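Local coordinates for protein adenylate cyclase (Hippeastrum hybrid cultivar, PDB 6YP4) that shows a dominant triphosphatase activity despite its name, and binds magnesium and a non-hydrolysable GTP analogue, at residues K6-P10 and I186-S191; N34-A40 and F127-F133. All blocks are in the same frame, centred on the assembly; numbering follows the deposited sequence.

Contact 1 of 2, residues K6-P10 and I186-S191; sequences KLRLP and IPYEYS. With GCP (phosphomethylphosphonic acid guanylate ester), chain B; EDO (1,2-ethanediol), chain H.
The Tyr190 ring takes Leu7 at its edge: methyl CD2 of Leu7 lies near the ring plane, 3.6 Å from CD1 of Tyr190, the two side chains running side by side. Both lie in the CYTH fold, where short strand 189-190 pairs antiparallel with strand 2-9. The same methyl meets the Tyr188 ring obliquely, more loosely, while the carbonyl O of Ile186 sits in the plane of that ring at its edge. Both phenol hydroxyls bond to Glu178 on helix 170-183, so both rings reach from residues 186-191 to this helix. The third flat group, the Arg8 guanidinium, carries O1 of an ethanediol over the centre of one face, 3.5 Å above its plane; NH1 of Arg8 bonds to the carbonyl O of Leu205.

Arg8 and Glu189 form a hydrogen-bonded pair: Arg8 N reaches Glu189 O over 2.6 Å, almost straight at 168°, and Glu189 N returns a bond to Arg8 O. The pairing is extended by Ser191 N to Lys6 O. Beyond the strands, Pro10 and Pro187 cross at about a right angle, CG of Pro10 resting 3.7 Å from CG of Pro187. Here Pro187 O is buried with no polar partner in the model, facing CD of Pro10 at 3.3 Å. Methyl CD2 of Leu9 touches CG2 of Ile186 loosely, and both residues also touch Leu18 of helix 12-22.

Lys6 connects the pairing to the nucleotide pocket. Its CB packs against the Ser191 side chain; with CG anti to the carbonyl carbon (chi1 -68°), the fully extended chain leads away from Ser191 to the terminal phosphonate, where NZ of Lys6 gives a weak hydrogen bond of 3.0 Å to O1G of the GTP analogue.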
ATOM      1  N   LYS A   6       4.252  12.831  10.807  1.00 34.45           N
ATOM      2  CA  LYS A   6       2.842  13.160  11.021  1.00 34.28           C
ATOM      3  C   LYS A   6       2.710  14.657  11.267  1.00 33.51           C
ATOM      4  O   LYS A   6       3.146  15.160  12.308  1.00 37.31           O
ATOM      5  CB  LYS A   6       2.253  12.354  12.181  1.00 37.92           C
ATOM      6  CG  LYS A   6       2.124  10.862  11.894  1.00 43.42           C
ATOM      7  CD  LYS A   6       1.373  10.130  12.991  1.00 50.90           C
ATOM      8  CE  LYS A   6       1.205   8.658  12.662  1.00 52.30           C
ATOM      9  NZ  LYS A   6       0.445   7.962  13.739  1.00 58.54           N
ATOM     10  N   LEU A   7       2.106  15.361  10.312  1.00 32.77           N
ATOM     11  CA  LEU A   7       1.891  16.803  10.382  1.00 38.32           C
ATOM     12  C   LEU A   7       0.396  17.092  10.385  1.00 39.25           C
ATOM     13  O   LEU A   7      -0.372  16.423   9.691  1.00 32.73           O
ATOM     14  CB  LEU A   7       2.539  17.509   9.199  1.00 33.61           C
ATOM     15  CG  LEU A   7       3.955  17.069   8.820  1.00 36.98           C
ATOM     16  CD1 LEU A   7       4.345  17.688   7.486  1.00 38.97           C
ATOM     17  CD2 LEU A   7       4.960  17.464   9.901  1.00 38.58           C
ATOM     18  N   ARG A   8      -0.028  18.091  11.151  1.00 35.93           N
ATOM     19  CA  ARG A   8      -1.443  18.433  11.234  1.00 32.82           C
ATOM     20  C   ARG A   8      -1.715  19.709  10.442  1.00 31.30           C
ATOM     21  O   ARG A   8      -0.964  20.678  10.553  1.00 37.32           O
ATOM     22  CB  ARG A   8      -1.869  18.600  12.695  1.00 36.48           C
ATOM     23  CG  ARG A   8      -3.342  18.937  12.879  1.00 33.64           C
ATOM     24  CD  ARG A   8      -3.703  19.022  14.353  1.00 44.52           C
ATOM     25  NE  ARG A   8      -5.100  19.394  14.533  1.00 52.20           N
ATOM     26  CZ  ARG A   8      -5.612  19.834  15.678  1.00 53.98           C
ATOM     27  NH1 ARG A   8      -4.843  19.957  16.760  1.00 56.60           N
ATOM     28  NH2 ARG A   8      -6.897  20.155  15.740  1.00 42.12           N
ATOM     29  N   LEU A   9      -2.799  19.704   9.626  1.00 33.88           N
ATOM     30  CA  LEU A   9      -3.239  20.937   8.981  1.00 39.37           C
ATOM     31  C   LEU A   9      -4.316  21.630   9.827  1.00 34.17           C
ATOM     32  O   LEU A   9      -5.172  20.957  10.421  1.00 37.43           O
ATOM     33  CB  LEU A   9      -3.791  20.660   7.585  1.00 26.53           C
ATOM     34  CG  LEU A   9      -2.955  19.671   6.767  1.00 31.01           C
ATOM     35  CD1 LEU A   9      -3.569  19.485   5.414  1.00 32.27           C
ATOM     36  CD2 LEU A   9      -1.553  20.202   6.617  1.00 28.04           C
ATOM     37  N   PRO A  10      -4.328  22.970   9.851  1.00 30.94           N
ATOM     38  CA  PRO A  10      -5.249  23.689  10.764  1.00 31.31           C
ATOM     39  C   PRO A  10      -6.706  23.765  10.323  1.00 32.75           C
ATOM     40  O   PRO A  10      -7.563  24.061  11.168  1.00 33.45           O
ATOM     41  CB  PRO A  10      -4.653  25.113  10.827  1.00 33.81           C
ATOM     42  CG  PRO A  10      -3.805  25.237   9.582  1.00 29.39           C
ATOM     43  CD  PRO A  10      -3.274  23.847   9.302  1.00 26.21           C
ATOM     44  N   ILE A 186       1.319  26.157   2.786  1.00 39.39           N
ATOM     45  CA  ILE A 186       0.369  25.344   3.537  1.00 38.99           C
ATOM     46  C   ILE A 186       0.782  25.397   5.017  1.00 38.41           C
ATOM     47  O   ILE A 186       1.825  24.845   5.391  1.00 38.82           O
ATOM     48  CB  ILE A 186       0.298  23.900   3.023  1.00 35.39           C
ATOM     49  CG1 ILE A 186       0.230  23.891   1.507  1.00 39.13           C
ATOM     50  CG2 ILE A 186      -0.908  23.172   3.632  1.00 36.36           C
ATOM     51  CD1 ILE A 186      -1.181  24.201   1.003  1.00 33.73           C
ATOM     52  N   PRO A 187       0.003  26.062   5.866  1.00 39.17           N
ATOM     53  CA  PRO A 187       0.288  26.031   7.306  1.00 41.89           C
ATOM     54  C   PRO A 187       0.227  24.610   7.839  1.00 49.53           C
ATOM     55  O   PRO A 187      -0.587  23.797   7.407  1.00 42.79           O
ATOM     56  CB  PRO A 187      -0.836  26.869   7.912  1.00 41.01           C
ATOM     57  CG  PRO A 187      -1.901  26.932   6.862  1.00 44.46           C
ATOM     58  CD  PRO A 187      -1.244  26.772   5.537  1.00 38.91           C
ATOM     59  N   TYR A 188       1.061  24.329   8.828  1.00 40.28           N
ATOM     60  CA  TYR A 188       1.083  22.999   9.407  1.00 43.39           C
ATOM     61  C   TYR A 188       1.756  23.085  10.768  1.00 45.46           C
ATOM     62  O   TYR A 188       2.473  24.044  11.065  1.00 45.33           O
ATOM     63  CB  TYR A 188       1.817  22.009   8.488  1.00 38.27           C
ATOM     64  CG  TYR A 188       3.307  22.245   8.445  1.00 41.80           C
ATOM     65  CD1 TYR A 188       3.859  23.152   7.549  1.00 42.11           C
ATOM     66  CD2 TYR A 188       4.166  21.551   9.291  1.00 42.83           C
ATOM     67  CE1 TYR A 188       5.232  23.384   7.516  1.00 43.01           C
ATOM     68  CE2 TYR A 188       5.537  21.772   9.258  1.00 46.46           C
ATOM     69  CZ  TYR A 188       6.058  22.693   8.373  1.00 44.38           C
ATOM     70  OH  TYR A 188       7.415  22.900   8.342  1.00 53.76           O
ATOM     71  N   GLU A 189       1.500  22.074  11.598  1.00 40.71           N
ATOM     72  CA  GLU A 189       2.303  21.826  12.787  1.00 48.50           C
ATOM     73  C   GLU A 189       2.546  20.330  12.902  1.00 46.83           C
ATOM     74  O   GLU A 189       1.882  19.520  12.248  1.00 43.54           O
ATOM     75  CB  GLU A 189       1.636  22.339  14.072  1.00 46.78           C
ATOM     76  CG  GLU A 189       1.290  23.819  14.073  1.00 59.90           C
ATOM     77  CD  GLU A 189       2.512  24.741  14.073  1.00 73.63           C
ATOM     78  OE1 GLU A 189       3.604  24.303  14.502  1.00 83.83           O
ATOM     79  OE2 GLU A 189       2.380  25.909  13.638  1.00 71.90           O
ATOM     80  N   TYR A 190       3.509  19.968  13.746  1.00 44.83           N
ATOM     81  CA  TYR A 190       3.721  18.564  14.064  1.00 54.17           C
ATOM     82  C   TYR A 190       2.509  18.021  14.819  1.00 49.88           C
ATOM     83  O   TYR A 190       1.979  18.685  15.714  1.00 41.96           O
ATOM     84  CB  TYR A 190       4.994  18.394  14.902  1.00 50.82           C
ATOM     85  CG  TYR A 190       6.280  18.892  14.258  1.00 51.15           C
ATOM     86  CD1 TYR A 190       6.627  18.509  12.964  1.00 54.36           C
ATOM     87  CD2 TYR A 190       7.172  19.721  14.962  1.00 54.03           C
ATOM     88  CE1 TYR A 190       7.807  18.943  12.375  1.00 47.63           C
ATOM     89  CE2 TYR A 190       8.351  20.163  14.373  1.00 51.11           C
ATOM     90  CZ  TYR A 190       8.661  19.758  13.072  1.00 48.57           C
ATOM     91  OH  TYR A 190       9.823  20.171  12.446  1.00 46.98           O
ATOM     92  N   SER A 191       2.044  16.832  14.430  1.00 40.49           N
ATOM     93  CA  SER A 191       0.954  16.184  15.154  1.00 41.82           C
ATOM     94  C   SER A 191       1.394  15.867  16.576  1.00 43.69           C
ATOM     95  O   SER A 191       2.478  15.324  16.792  1.00 47.55           O
ATOM     96  CB  SER A 191       0.534  14.890  14.449  1.00 45.28           C
ATOM     97  OG  SER A 191       0.088  15.128  13.124  1.00 52.96           O
TER
HETATM   98  PG  GCP B 301      -2.406   6.792  11.564  1.00 63.84           P
HETATM   99  O1G GCP B 301      -1.728   8.122  11.706  1.00 64.16           O
HETATM  100  O2G GCP B 301      -3.824   6.970  11.068  1.00 55.15           O
HETATM  101  O3G GCP B 301      -2.406   6.080  12.894  1.00 72.85           O
HETATM  102  C3B GCP B 301      -1.470   5.811  10.340  1.00 51.60           C
HETATM  103  PB  GCP B 301      -2.249   4.133  10.214  1.00 51.64           P
HETATM  104  O1B GCP B 301      -2.685   3.605  11.550  1.00 43.23           O
HETATM  105  O2B GCP B 301      -3.379   4.140   9.215  1.00 47.02           O
HETATM  106  O3A GCP B 301      -1.055   3.156   9.646  1.00 66.06           O
HETATM  107  PA  GCP B 301      -1.439   1.658   9.089  1.00 85.82           P
HETATM  108  O1A GCP B 301      -0.377   0.712   9.621  1.00 95.47           O
HETATM  109  O2A GCP B 301      -2.792   1.289   9.659  1.00 94.49           O
HETATM  110  O5' GCP B 301      -1.520   1.670   7.402  1.00 69.06           O
HETATM  111  C5' GCP B 301      -1.025   2.805   6.704  1.00 64.51           C
HETATM  112  C4' GCP B 301       0.550   2.940   6.861  1.00 68.33           C
HETATM  113  O4' GCP B 301       1.326   1.603   6.661  1.00 61.93           O
HETATM  114  C3' GCP B 301       0.992   3.722   5.952  1.00 71.52           C
HETATM  115  O3' GCP B 301       1.975   4.628   6.514  1.00 75.75           O
HETATM  116  C2' GCP B 301       1.610   2.763   4.723  1.00 72.32           C
HETATM  117  O2' GCP B 301       2.851   3.316   4.144  1.00 62.66           O
HETATM  118  C1' GCP B 301       1.769   1.574   5.159  1.00 65.36           C
HETATM  119  N9  GCP B 301       0.903   0.616   4.362  1.00 72.08           N
HETATM  120  C8  GCP B 301      -0.304   0.255   4.813  1.00 72.62           C
HETATM  121  N7  GCP B 301      -0.863  -0.594   3.931  1.00 63.69           N
HETATM  122  C5  GCP B 301       0.007  -0.758   2.922  1.00 67.05           C
HETATM  123  C6  GCP B 301      -0.050  -1.518   1.756  1.00 64.40           C
HETATM  124  O6  GCP B 301      -1.008  -2.177   1.522  1.00 70.34           O
HETATM  125  N1  GCP B 301       0.974  -1.505   0.901  1.00 61.34           N
HETATM  126  C2  GCP B 301       2.073  -0.750   1.171  1.00 58.69           C
HETATM  127  N2  GCP B 301       3.129  -0.814   0.163  1.00 60.80           N
HETATM  128  N3  GCP B 301       2.129  -0.006   2.309  1.00 69.48           N
HETATM  129  C4  GCP B 301       1.095  -0.013   3.184  1.00 71.59           C
HETATM  130  C1  EDO H 307      -2.746  23.086  14.650  1.00 58.16           C
HETATM  131  O1  EDO H 307      -4.134  22.845  14.379  1.00 63.79           O
HETATM  132  C2  EDO H 307      -1.902  22.333  13.637  1.00 45.08           C
HETATM  133  O2  EDO H 307      -2.090  22.901  12.335  1.00 35.63           O

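Contact 2 of 2, residues N34-A40 and F127-F133; sequences NLFFDTA and FVCLGGF
Phe36 and Leu130 meet at a beta bulge in the antiparallel pairing of strands 26-39 and 127-141, part of the curled sheet of the CYTH fold. Six backbone hydrogen bonds join the strands. Asn34 pairs with Phe133 and Asp38 with Val128, two bonds each; between them Phe36 faces two residues, its O taking Leu130 N at 2.7 Å and its N giving to Gly131 O. Glycine suits both positions after Leu130: backbone angles at Gly131 demand it, and a CB on Gly132 would collide with Asn34 O.

Aromatic contacts lie on both sides of the sheet. Phe36 and Phe133 have planes only 24° apart but slid past each other, touching through CE1 of Phe36 and CE2 of Phe133 at 3.4 Å. On the side of Leu35 and Phe37, Cys129 SG sits obliquely 4.5 Å from the centroid of the Phe37 ring. At the far end, methyl CG2 of Thr39 makes a CH-pi contact over the Phe127 face, 3.9 Å above its plane, while Phe127 CD1 lies 3.4 Å from the carbonyl carbon of Asp38. With an alanine in place of Phe127, the Thr39 methyl would probably lose its aromatic surface and Trp111 its edge-to-face partner, opening a gap beside the strand end.

Among polar side chains, the buried Asp38 carboxylate collects three backbone N-H groups: OD1 accepts from Thr39 N at 2.6 Å and from Leu44 N, OD2 from Ala45 N. Asn34 belongs to the second shell of the nucleotide site: its OD1 accepts a bond from NE of the pocket residue Arg54. The Asn34 CB lies over one face of the Phe133 ring, the amide plane is turned 60° from that ring, and ND2 of Asn34 rests 3.4 Å from CE1 of Phe133.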
ATOM      1  N   ASN A  34     -13.061   3.052  11.501  1.00 18.45           N
ATOM      2  CA  ASN A  34     -12.165   2.428  12.463  1.00 20.85           C
ATOM      3  C   ASN A  34     -12.939   2.101  13.736  1.00 33.24           C
ATOM      4  O   ASN A  34     -13.512   3.003  14.355  1.00 25.99           O
ATOM      5  CB  ASN A  34     -10.999   3.363  12.789  1.00 24.07           C
ATOM      6  CG  ASN A  34     -10.205   3.770  11.560  1.00 28.89           C
ATOM      7  OD1 ASN A  34      -9.597   2.931  10.911  1.00 33.09           O
ATOM      8  ND2 ASN A  34     -10.141   5.074  11.282  1.00 34.17           N
ATOM      9  N   LEU A  35     -12.949   0.832  14.140  1.00 27.24           N
ATOM     10  CA  LEU A  35     -13.554   0.439  15.409  1.00 31.03           C
ATOM     11  C   LEU A  35     -12.515  -0.185  16.334  1.00 32.53           C
ATOM     12  O   LEU A  35     -11.561  -0.825  15.882  1.00 24.23           O
ATOM     13  CB  LEU A  35     -14.708  -0.535  15.206  1.00 29.31           C
ATOM     14  CG  LEU A  35     -15.991   0.109  14.698  1.00 38.34           C
ATOM     15  CD1 LEU A  35     -15.902   0.457  13.220  1.00 30.67           C
ATOM     16  CD2 LEU A  35     -17.145  -0.820  14.957  1.00 46.90           C
ATOM     17  N   PHE A  36     -12.712  -0.014  17.645  1.00 27.01           N
ATOM     18  CA  PHE A  36     -11.717  -0.410  18.636  1.00 23.79           C
ATOM     19  C   PHE A  36     -12.340  -1.264  19.737  1.00 36.24           C
ATOM     20  O   PHE A  36     -13.535  -1.157  20.042  1.00 36.28           O
ATOM     21  CB  PHE A  36     -11.033   0.820  19.258  1.00 26.12           C
ATOM     22  CG  PHE A  36     -10.326   1.677  18.258  1.00 26.41           C
ATOM     23  CD1 PHE A  36     -11.015   2.680  17.582  1.00 31.75           C
ATOM     24  CD2 PHE A  36      -8.981   1.478  17.980  1.00 26.19           C
ATOM     25  CE1 PHE A  36     -10.384   3.466  16.646  1.00 28.14           C
ATOM     26  CE2 PHE A  36      -8.346   2.256  17.036  1.00 22.96           C
ATOM     27  CZ  PHE A  36      -9.043   3.259  16.378  1.00 24.27           C
ATOM     28  N   PHE A  37     -11.499  -2.108  20.341  1.00 26.07           N
ATOM     29  CA  PHE A  37     -11.935  -3.152  21.261  1.00 29.43           C
ATOM     30  C   PHE A  37     -10.932  -3.299  22.395  1.00 38.59           C
ATOM     31  O   PHE A  37      -9.740  -3.030  22.222  1.00 44.31           O
ATOM     32  CB  PHE A  37     -12.091  -4.501  20.523  1.00 29.78           C
ATOM     33  CG  PHE A  37     -13.004  -4.437  19.355  1.00 36.64           C
ATOM     34  CD1 PHE A  37     -14.339  -4.784  19.499  1.00 29.00           C
ATOM     35  CD2 PHE A  37     -12.539  -4.009  18.112  1.00 31.70           C
ATOM     36  CE1 PHE A  37     -15.196  -4.724  18.425  1.00 31.82           C
ATOM     37  CE2 PHE A  37     -13.386  -3.937  17.030  1.00 30.57           C
ATOM     38  CZ  PHE A  37     -14.722  -4.291  17.180  1.00 21.97           C
ATOM     39  N   ASP A  38     -11.427  -3.733  23.558  1.00 40.45           N
ATOM     40  CA  ASP A  38     -10.616  -3.916  24.758  1.00 32.84           C
ATOM     41  C   ASP A  38     -11.452  -4.722  25.743  1.00 39.09           C
ATOM     42  O   ASP A  38     -12.644  -4.958  25.521  1.00 39.85           O
ATOM     43  CB  ASP A  38     -10.191  -2.571  25.364  1.00 40.70           C
ATOM     44  CG  ASP A  38      -8.963  -2.681  26.262  1.00 44.35           C
ATOM     45  OD1 ASP A  38      -8.639  -3.809  26.695  1.00 44.96           O
ATOM     46  OD2 ASP A  38      -8.323  -1.631  26.547  1.00 41.81           O
ATOM     47  N   THR A  39     -10.816  -5.163  26.827  1.00 42.79           N
ATOM     48  CA  THR A  39     -11.567  -5.750  27.928  1.00 42.39           C
ATOM     49  C   THR A  39     -12.389  -4.676  28.631  1.00 52.27           C
ATOM     50  O   THR A  39     -12.123  -3.473  28.522  1.00 47.50           O
ATOM     51  CB  THR A  39     -10.647  -6.394  28.959  1.00 49.07           C
ATOM     52  OG1 THR A  39      -9.769  -5.391  29.504  1.00 53.01           O
ATOM     53  CG2 THR A  39      -9.845  -7.535  28.346  1.00 45.38           C
ATOM     54  N   ALA A  40     -13.397  -5.129  29.376  1.00 54.70           N
ATOM     55  CA  ALA A  40     -14.192  -4.205  30.172  1.00 55.48           C
ATOM     56  C   ALA A  40     -13.315  -3.429  31.148  1.00 52.68           C
ATOM     57  O   ALA A  40     -13.514  -2.226  31.350  1.00 54.01           O
ATOM     58  CB  ALA A  40     -15.291  -4.970  30.905  1.00 55.34           C
ATOM     59  N   PHE A 127     -14.235  -8.987  26.169  1.00 54.69           N
ATOM     60  CA  PHE A 127     -14.007  -7.853  25.292  1.00 44.43           C
ATOM     61  C   PHE A 127     -15.292  -7.106  24.972  1.00 47.88           C
ATOM     62  O   PHE A 127     -16.382  -7.686  24.890  1.00 43.43           O
ATOM     63  CB  PHE A 127     -13.315  -8.292  24.009  1.00 42.80           C
ATOM     64  CG  PHE A 127     -11.851  -8.426  24.175  1.00 48.90           C
ATOM     65  CD1 PHE A 127     -10.999  -7.422  23.750  1.00 42.22           C
ATOM     66  CD2 PHE A 127     -11.322  -9.530  24.821  1.00 50.03           C
ATOM     67  CE1 PHE A 127      -9.638  -7.537  23.930  1.00 43.21           C
ATOM     68  CE2 PHE A 127      -9.968  -9.652  25.007  1.00 47.72           C
ATOM     69  CZ  PHE A 127      -9.122  -8.658  24.565  1.00 48.35           C
ATOM     70  N   VAL A 128     -15.135  -5.790  24.796  1.00 40.53           N
ATOM     71  CA  VAL A 128     -16.209  -4.860  24.475  1.00 42.22           C
ATOM     72  C   VAL A 128     -15.700  -3.909  23.396  1.00 39.15           C
ATOM     73  O   VAL A 128     -14.493  -3.720  23.222  1.00 38.20           O
ATOM     74  CB  VAL A 128     -16.674  -4.069  25.729  1.00 39.72           C
ATOM     75  CG1 VAL A 128     -17.121  -5.037  26.859  1.00 42.91           C
ATOM     76  CG2 VAL A 128     -15.555  -3.171  26.221  1.00 39.98           C
ATOM     77  N   CYS A 129     -16.640  -3.304  22.663  1.00 33.52           N
ATOM     78  CA  CYS A 129     -16.304  -2.306  21.650  1.00 37.45           C
ATOM     79  C   CYS A 129     -16.235  -0.928  22.292  1.00 38.61           C
ATOM     80  O   CYS A 129     -17.139  -0.539  23.038  1.00 37.79           O
ATOM     81  CB  CYS A 129     -17.333  -2.302  20.511  1.00 39.16           C
ATOM     82  SG  CYS A 129     -16.931  -1.224  19.095  1.00 33.76           S
ATOM     83  N   LEU A 130     -15.167  -0.192  21.991  1.00 37.41           N
ATOM     84  CA  LEU A 130     -14.970   1.166  22.479  1.00 40.65           C
ATOM     85  C   LEU A 130     -15.634   2.214  21.591  1.00 38.37           C
ATOM     86  O   LEU A 130     -15.663   3.384  21.966  1.00 40.76           O
ATOM     87  CB  LEU A 130     -13.466   1.465  22.606  1.00 38.39           C
ATOM     88  CG  LEU A 130     -12.589   0.478  23.386  1.00 32.98           C
ATOM     89  CD1 LEU A 130     -11.175   1.007  23.511  1.00 35.35           C
ATOM     90  CD2 LEU A 130     -13.161   0.229  24.778  1.00 39.60           C
ATOM     91  N   GLY A 131     -16.211   1.814  20.468  1.00 29.98           N
ATOM     92  CA  GLY A 131     -16.688   2.741  19.466  1.00 34.27           C
ATOM     93  C   GLY A 131     -15.639   2.976  18.397  1.00 33.21           C
ATOM     94  O   GLY A 131     -14.699   2.192  18.226  1.00 30.38           O
ATOM     95  N   GLY A 132     -15.788   4.083  17.683  1.00 30.45           N
ATOM     96  CA  GLY A 132     -14.841   4.378  16.624  1.00 32.84           C
ATOM     97  C   GLY A 132     -15.136   5.679  15.921  1.00 38.67           C
ATOM     98  O   GLY A 132     -15.859   6.535  16.437  1.00 31.08           O
ATOM     99  N   PHE A 133     -14.559   5.824  14.730  1.00 23.80           N
ATOM    100  CA  PHE A 133     -14.674   7.058  13.964  1.00 26.57           C
ATOM    101  C   PHE A 133     -14.381   6.759  12.500  1.00 30.10           C
ATOM    102  O   PHE A 133     -13.895   5.684  12.147  1.00 24.64           O
ATOM    103  CB  PHE A 133     -13.742   8.157  14.505  1.00 23.86           C
ATOM    104  CG  PHE A 133     -12.287   7.758  14.558  1.00 30.52           C
ATOM    105  CD1 PHE A 133     -11.438   8.002  13.479  1.00 25.29           C
ATOM    106  CD2 PHE A 133     -11.762   7.141  15.691  1.00 31.69           C
ATOM    107  CE1 PHE A 133     -10.092   7.619  13.518  1.00 26.39           C
ATOM    108  CE2 PHE A 133     -10.410   6.769  15.740  1.00 31.91           C
ATOM    109  CZ  PHE A 133      -9.581   7.005  14.645  1.00 29.01           C
TER

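From the N terminus the chain runs along strand 2-9, leaving half of contact 1 at residues 6-10, then passes helix 12-22 into strand 26-39, whose end, with Ala40 just past it, supplies residues 34-40. Contact 2 closes first, when strand 127-141 returns after 86 intervening residues. The chain then crosses strands 147-155 and 158-166 and helix 170-183 before residues 186-191 close contact 1 around the whole of that loop. Contact 2 is thus nested inside contact 1. Their centres lie 28 Å apart on opposite sides of the chain's centre, yet both belong to one sheet. Just beyond contact 1, helix 195-201 reaches contact 2, where Phe196 meets Phe36.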